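PDB 4QO5: cytochrome c-552/4 domain-containing protein from Ignicoccus hospitalis KIN4/I, which carries eight c-type hemes, is associated with the membrane and probably takes part in electron transfer. Local coordinates for residues Met134-Pro137 with Ile138-Ala141; Thr328-His331 with Phe332-Ser335. All coordinates share one frame; numbering follows the deposited sequence.

Contact 1 (Met134-Pro137 with Ile138-Ala141); sequences MHNP and IYRA. With NAG (2-acetamido-2-deoxy-beta-D-glucopyranose), chain K; HEC (heme c), chain E.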
loop_
_atom_site.group_PDB
_atom_site.type_symbol
_atom_site.label_atom_id
_atom_site.label_comp_id
_atom_site.label_asym_id
_atom_site.label_seq_id
_atom_site.Cartn_x
_atom_site.Cartn_y
_atom_site.Cartn_z
ATOM N N MET A 134 -21.848 10.510 14.937
ATOM C CA MET A 134 -22.962 9.684 15.390
ATOM C C MET A 134 -24.204 10.478 15.781
ATOM O O MET A 134 -25.315 9.968 15.715
ATOM C CB MET A 134 -22.507 8.757 16.520
ATOM C CG MET A 134 -21.414 7.785 16.051
ATOM S SD MET A 134 -22.041 6.444 15.006
ATOM C CE MET A 134 -22.671 5.319 16.268
ATOM N N HIS A 135 -24.010 11.734 16.165
ATOM C CA HIS A 135 -25.127 12.605 16.515
ATOM C C HIS A 135 -25.520 13.558 15.385
ATOM O O HIS A 135 -26.266 14.512 15.595
ATOM C CB HIS A 135 -24.824 13.378 17.796
ATOM C CG HIS A 135 -24.944 12.543 19.031
ATOM N ND1 HIS A 135 -25.467 13.026 20.209
ATOM C CD2 HIS A 135 -24.627 11.247 19.262
ATOM C CE1 HIS A 135 -25.463 12.066 21.117
ATOM N NE2 HIS A 135 -24.956 10.976 20.570
ATOM N N ASN A 136 -24.996 13.306 14.193
ATOM C CA ASN A 136 -25.487 13.962 12.989
ATOM C C ASN A 136 -26.425 12.976 12.304
ATOM O O ASN A 136 -25.986 11.893 11.883
ATOM C CB ASN A 136 -24.314 14.331 12.065
ATOM C CG ASN A 136 -24.749 15.123 10.850
ATOM O OD1 ASN A 136 -25.665 14.723 10.126
ATOM N ND2 ASN A 136 -24.097 16.266 10.624
ATOM N N PRO A 137 -27.716 13.325 12.195
ATOM C CA PRO A 137 -28.670 12.340 11.673
ATOM C C PRO A 137 -28.341 11.897 10.249
ATOM O O PRO A 137 -28.541 10.728 9.931
ATOM C CB PRO A 137 -30.019 13.069 11.742
ATOM C CG PRO A 137 -29.680 14.515 11.830
ATOM C CD PRO A 137 -28.366 14.598 12.553
ATOM N N ILE A 138 -27.830 12.801 9.417
ATOM C CA ILE A 138 -27.458 12.430 8.052
ATOM C C ILE A 138 -26.227 11.539 8.045
ATOM O O ILE A 138 -26.213 10.506 7.385
ATOM C CB ILE A 138 -27.196 13.670 7.162
ATOM C CG1 ILE A 138 -28.423 14.575 7.127
ATOM C CG2 ILE A 138 -26.809 13.247 5.744
ATOM C CD1 ILE A 138 -29.675 13.907 6.609
ATOM N N TYR A 139 -25.196 11.916 8.797
ATOM C CA TYR A 139 -23.970 11.125 8.788
ATOM C C TYR A 139 -24.207 9.775 9.451
ATOM O O TYR A 139 -23.628 8.768 9.052
ATOM C CB TYR A 139 -22.805 11.851 9.470
ATOM C CG TYR A 139 -22.492 13.211 8.856
ATOM C CD1 TYR A 139 -23.061 13.599 7.649
ATOM C CD2 TYR A 139 -21.631 14.102 9.490
ATOM C CE1 TYR A 139 -22.794 14.845 7.096
ATOM C CE2 TYR A 139 -21.349 15.349 8.938
ATOM C CZ TYR A 139 -21.936 15.710 7.746
ATOM O OH TYR A 139 -21.671 16.948 7.199
ATOM N N ARG A 140 -25.060 9.759 10.468
ATOM C CA ARG A 140 -25.375 8.500 11.137
ATOM C C ARG A 140 -26.138 7.563 10.205
ATOM O O ARG A 140 -26.007 6.332 10.291
ATOM C CB ARG A 140 -26.159 8.768 12.424
ATOM C CG ARG A 140 -26.628 7.527 13.150
ATOM C CD ARG A 140 -25.455 6.629 13.535
ATOM N NE ARG A 140 -25.863 5.590 14.478
ATOM C CZ ARG A 140 -26.114 5.815 15.766
ATOM N NH1 ARG A 140 -25.999 7.043 16.258
ATOM N NH2 ARG A 140 -26.473 4.816 16.561
ATOM N N ALA A 141 -26.930 8.144 9.310
ATOM C CA ALA A 141 -27.624 7.354 8.309
ATOM C C ALA A 141 -26.620 6.677 7.373
ATOM O O ALA A 141 -26.822 5.533 6.949
ATOM C CB ALA A 141 -28.593 8.218 7.532
HETATM C C1 NAG K . -28.924 4.429 13.561
HETATM C C2 NAG K . -30.249 5.077 13.362
HETATM C C3 NAG K . -31.000 5.051 14.682
HETATM C C4 NAG K . -31.110 3.604 15.185
HETATM C C5 NAG K . -29.750 2.890 15.144
HETATM C C6 NAG K . -29.843 1.405 15.418
HETATM C C7 NAG K . -30.326 6.800 11.596
HETATM C C8 NAG K . -30.120 8.254 11.279
HETATM N N2 NAG K . -30.100 6.441 12.865
HETATM O O3 NAG K . -32.278 5.650 14.517
HETATM O O4 NAG K . -31.561 3.574 16.529
HETATM O O5 NAG K . -29.119 3.046 13.865
HETATM O O6 NAG K . -30.959 0.811 14.769
HETATM O O7 NAG K . -30.692 5.999 10.736
HETATM FE FE HEC E . -14.730 8.826 8.902
HETATM C CHA HEC E . -14.336 12.281 8.739
HETATM C CHB HEC E . -18.029 9.241 8.096
HETATM C CHC HEC E . -15.160 5.412 8.841
HETATM C CHD HEC E . -11.369 8.413 9.143
HETATM N NA HEC E . -15.913 10.454 8.450
HETATM C C1A HEC E . -15.602 11.789 8.553
HETATM C C2A HEC E . -16.826 12.556 8.431
HETATM C C3A HEC E . -17.822 11.691 8.246
HETATM C C4A HEC E . -17.271 10.366 8.249
HETATM C CMA HEC E . -19.325 11.965 8.039
HETATM C CAA HEC E . -16.958 14.094 8.522
HETATM C CBA HEC E . -17.469 14.356 9.943
HETATM C CGA HEC E . -17.563 15.829 10.276
HETATM O O1A HEC E . -18.699 16.340 10.452
HETATM O O2A HEC E . -16.501 16.487 10.365
HETATM N NB HEC E . -16.275 7.614 8.570
HETATM C C1B HEC E . -17.556 7.961 8.214
HETATM C C2B HEC E . -18.364 6.777 8.088
HETATM C C3B HEC E . -17.541 5.729 8.220
HETATM C C4B HEC E . -16.239 6.229 8.592
HETATM C CMB HEC E . -19.841 6.803 7.622
HETATM C CAB HEC E . -17.761 4.204 8.089
HETATM C CBB HEC E . -18.954 3.663 7.273
HETATM N NC HEC E . -13.553 7.213 8.918
HETATM C C1C HEC E . -13.885 5.880 9.001
HETATM C C2C HEC E . -12.721 5.132 9.434
HETATM C C3C HEC E . -11.708 6.004 9.326
HETATM C C4C HEC E . -12.203 7.315 9.125
HETATM C CMC HEC E . -12.701 3.581 9.443
HETATM C CAC HEC E . -10.198 5.950 9.483
HETATM C CBC HEC E . -9.611 4.814 8.592
HETATM N ND HEC E . -13.111 10.136 8.947
HETATM C C1D HEC E . -11.793 9.722 9.027
HETATM C C2D HEC E . -10.933 10.871 8.935
HETATM C C3D HEC E . -11.851 12.076 8.792
HETATM C C4D HEC E . -13.184 11.529 8.810
HETATM C CMD HEC E . -9.403 10.875 8.973
HETATM C CAD HEC E . -11.449 13.560 8.620
HETATM C CBD HEC E . -10.986 13.724 7.176
HETATM C CGD HEC E . -10.779 15.174 6.827
HETATM O O1D HEC E . -10.088 15.435 5.811
HETATM O O2D HEC E . -11.287 16.060 7.548
HETATM O O HOH W 1 -14.210 8.684 6.444
#
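N136 O accepts from R140 N at 2.7 Å, the first bond of helix 137-147, just after the chain leaves helix 129-134, and P137 O takes A141 N in the first full turn of the second helix. N136 is the N-cap residue. Its CG stands anti to the backbone N (chi1 -175°), which swings OD1 back over the start of the helix. There Y139 N gives OD1 a straight bond of 3.1 Å (N-H...O 165°), from above the amide's carbonyl plane. I138 N adds a weak one. The same amide lies flat on the Y139 ring, the planes 9° apart, with ND2 towards the rim of one face, 3.4 Å from Y139 CE2. ND2 also donates to P364 O, so both ends of the amide are held. The other face of the ring meets a heme methyl, with CMA 3.5 Å from Y139 CG.

On the far side of the turn, R140 reaches back to M134. R140 NH1 donates to M134 O at 3.1 Å, and that oxygen lies in the guanidinium plane. The bent M134 chain brings CE over the centre of the guanidinium face, 3.5 Å from R140 CZ. R140 NE makes a weak bond to N144 OD1, and NAG C1 approaches the guanidinium obliquely, 3.4 Å from R140 NE. N144, through ND2, probably carries this sugar. This is an asparagine N-cap at the tight turn between two helices, with the first turn of the second helix set between a heme pocket and an attached glycan.

Contact 2 (Thr328-His331 with Phe332-Ser335); sequences TGQH and FKLS. With HEC (heme c), chain E.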
loop_
_atom_site.group_PDB
_atom_site.type_symbol
_atom_site.label_atom_id
_atom_site.label_comp_id
_atom_site.label_asym_id
_atom_site.label_seq_id
_atom_site.Cartn_x
_atom_site.Cartn_y
_atom_site.Cartn_z
ATOM N N THR A 328 -15.849 26.169 14.505
ATOM C CA THR A 328 -15.696 25.367 15.720
ATOM C C THR A 328 -15.652 23.874 15.414
ATOM O O THR A 328 -15.983 23.442 14.311
ATOM C CB THR A 328 -16.834 25.600 16.746
ATOM O OG1 THR A 328 -17.954 24.758 16.440
ATOM C CG2 THR A 328 -17.272 27.067 16.756
ATOM N N GLY A 329 -15.251 23.097 16.414
ATOM C CA GLY A 329 -15.074 21.665 16.237
ATOM C C GLY A 329 -16.370 20.884 16.368
ATOM O O GLY A 329 -16.401 19.680 16.088
ATOM N N GLN A 330 -17.430 21.555 16.813
ATOM C CA GLN A 330 -18.733 20.902 16.959
ATOM C C GLN A 330 -19.526 20.947 15.657
ATOM O O GLN A 330 -20.465 21.723 15.514
ATOM C CB GLN A 330 -19.532 21.504 18.123
ATOM C CG GLN A 330 -18.809 21.371 19.446
ATOM C CD GLN A 330 -19.545 22.088 20.564
ATOM O OE1 GLN A 330 -19.947 23.241 20.410
ATOM N NE2 GLN A 330 -19.748 21.400 21.682
ATOM N N HIS A 331 -19.147 20.085 14.713
ATOM C CA HIS A 331 -19.741 20.099 13.386
ATOM C C HIS A 331 -21.210 19.703 13.369
ATOM O O HIS A 331 -21.955 20.116 12.472
ATOM C CB HIS A 331 -18.937 19.185 12.447
ATOM C CG HIS A 331 -17.513 19.615 12.269
ATOM N ND1 HIS A 331 -16.562 18.810 11.678
ATOM C CD2 HIS A 331 -16.880 20.765 12.600
ATOM C CE1 HIS A 331 -15.402 19.444 11.662
ATOM N NE2 HIS A 331 -15.569 20.635 12.213
ATOM N N PHE A 332 -21.634 18.906 14.357
ATOM C CA PHE A 332 -23.032 18.470 14.455
ATOM C C PHE A 332 -23.991 19.639 14.735
ATOM O O PHE A 332 -25.205 19.494 14.644
ATOM C CB PHE A 332 -23.206 17.361 15.523
ATOM C CG PHE A 332 -22.783 17.777 16.908
ATOM C CD1 PHE A 332 -23.707 18.302 17.810
ATOM C CD2 PHE A 332 -21.452 17.668 17.299
ATOM C CE1 PHE A 332 -23.319 18.703 19.079
ATOM C CE2 PHE A 332 -21.056 18.074 18.569
ATOM C CZ PHE A 332 -21.991 18.595 19.458
ATOM N N LYS A 333 -23.439 20.804 15.054
ATOM C CA LYS A 333 -24.258 21.991 15.328
ATOM C C LYS A 333 -24.491 22.868 14.097
ATOM O O LYS A 333 -25.229 23.857 14.155
ATOM C CB LYS A 333 -23.617 22.825 16.436
ATOM C CG LYS A 333 -23.673 22.158 17.796
ATOM C CD LYS A 333 -23.137 23.066 18.884
ATOM C CE LYS A 333 -23.406 22.466 20.262
ATOM N NZ LYS A 333 -22.994 23.407 21.339
ATOM N N LEU A 334 -23.852 22.509 12.991
ATOM C CA LEU A 334 -23.987 23.269 11.758
ATOM C C LEU A 334 -25.347 23.001 11.124
ATOM O O LEU A 334 -25.856 21.881 11.189
ATOM C CB LEU A 334 -22.874 22.892 10.771
ATOM C CG LEU A 334 -21.435 23.235 11.168
ATOM C CD1 LEU A 334 -20.465 22.664 10.150
ATOM C CD2 LEU A 334 -21.251 24.764 11.288
ATOM N N SER A 335 -25.927 24.021 10.497
ATOM C CA SER A 335 -27.197 23.865 9.792
ATOM C C SER A 335 -27.219 24.759 8.557
ATOM O O SER A 335 -26.960 25.954 8.654
ATOM C CB SER A 335 -28.369 24.227 10.707
ATOM O OG SER A 335 -29.602 24.088 10.020
HETATM FE FE HEC E . -14.730 8.826 8.902
HETATM C CHA HEC E . -14.336 12.281 8.739
HETATM C CHB HEC E . -18.029 9.241 8.096
HETATM C CHC HEC E . -15.160 5.412 8.841
HETATM C CHD HEC E . -11.369 8.413 9.143
HETATM N NA HEC E . -15.913 10.454 8.450
HETATM C C1A HEC E . -15.602 11.789 8.553
HETATM C C2A HEC E . -16.826 12.556 8.431
HETATM C C3A HEC E . -17.822 11.691 8.246
HETATM C C4A HEC E . -17.271 10.366 8.249
HETATM C CMA HEC E . -19.325 11.965 8.039
HETATM C CAA HEC E . -16.958 14.094 8.522
HETATM C CBA HEC E . -17.469 14.356 9.943
HETATM C CGA HEC E . -17.563 15.829 10.276
HETATM O O1A HEC E . -18.699 16.340 10.452
HETATM O O2A HEC E . -16.501 16.487 10.365
HETATM N NB HEC E . -16.275 7.614 8.570
HETATM C C1B HEC E . -17.556 7.961 8.214
HETATM C C2B HEC E . -18.364 6.777 8.088
HETATM C C3B HEC E . -17.541 5.729 8.220
HETATM C C4B HEC E . -16.239 6.229 8.592
HETATM C CMB HEC E . -19.841 6.803 7.622
HETATM C CAB HEC E . -17.761 4.204 8.089
HETATM C CBB HEC E . -18.954 3.663 7.273
HETATM N NC HEC E . -13.553 7.213 8.918
HETATM C C1C HEC E . -13.885 5.880 9.001
HETATM C C2C HEC E . -12.721 5.132 9.434
HETATM C C3C HEC E . -11.708 6.004 9.326
HETATM C C4C HEC E . -12.203 7.315 9.125
HETATM C CMC HEC E . -12.701 3.581 9.443
HETATM C CAC HEC E . -10.198 5.950 9.483
HETATM C CBC HEC E . -9.611 4.814 8.592
HETATM N ND HEC E . -13.111 10.136 8.947
HETATM C C1D HEC E . -11.793 9.722 9.027
HETATM C C2D HEC E . -10.933 10.871 8.935
HETATM C C3D HEC E . -11.851 12.076 8.792
HETATM C C4D HEC E . -13.184 11.529 8.810
HETATM C CMD HEC E . -9.403 10.875 8.973
HETATM C CAD HEC E . -11.449 13.560 8.620
HETATM C CBD HEC E . -10.986 13.724 7.176
HETATM C CGD HEC E . -10.779 15.174 6.827
HETATM O O1D HEC E . -10.088 15.435 5.811
HETATM O O2D HEC E . -11.287 16.060 7.548
HETATM O O HOH W 2 -22.136 21.158 23.650
HETATM O O HOH W 1 -14.210 8.684 6.444
#
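K333 N bonds to Q330 O at 3.1 Å and L334 N to H331 O at 3.1 Å, two successive i+3 to i bonds that wind the chain into a short 3-10 turn. The turn lies in the loop between strands 323-324 and 336-337. An ST turn precedes it, in which T328 OG1 accepts from Q330 N, and Q330 is the centre of an inverse gamma turn.

K333 runs alongside Q330 in the same direction. It is extended beyond CG and brings NZ to Q330 OE1 at 3.2 Å. The ammonium comes from above the amide's carbonyl plane. The methylenes of K333 follow the glutamine, with K333 CD 3.5 Å from Q330 OE1. A single water accepts weak bonds from both Q330 NE2 and K333 NZ, bridging the two ends. F332 has its CG between the backbone N and the carbonyl carbon (chi1 59°), which brings the ring obliquely against Q330, with CE2 3.8 Å from Q330 CB. The glutamine amide is turned 70° from that ring. Cutting Q330 back to alanine would probably leave the K333 ammonium without its amide partner and the water bridge, and free to turn.

L334 packs its CB and CG against H331 O. N132 anchors the turn from another part of the fold: its ND2 donates to G329 O, and its OD1 accepts weakly from H331 N and F332 N. H331 sends its ring the other way, to the heme. There H331 ND1 donates to propionate oxygen O2A at 2.7 Å, with the oxygen at the ring edge and an N-H...O angle of 159°.

In the fold
Both contacts serve the same heme c; their centres are 12 Å apart. They touch, though loosely, where H135 O packs on F332 CB at 4.2 Å. Contact 1 brings Y139 to the pyrrole edge that carries a methyl and a propionate. Contact 2 brings H331 to that propionate, and the Y139 and H331 side chains are about 6 Å apart at their nearest atoms. R315 and Y482 also bond this heme. Neither contact supplies an iron ligand; the oxygen of water 1 lies 2.5 Å from FE, and a further ligand comes from outside both. The H331 side chain lies about 4 Å from a second heme; P137, R140 and A141 of contact 1 meet the glycan.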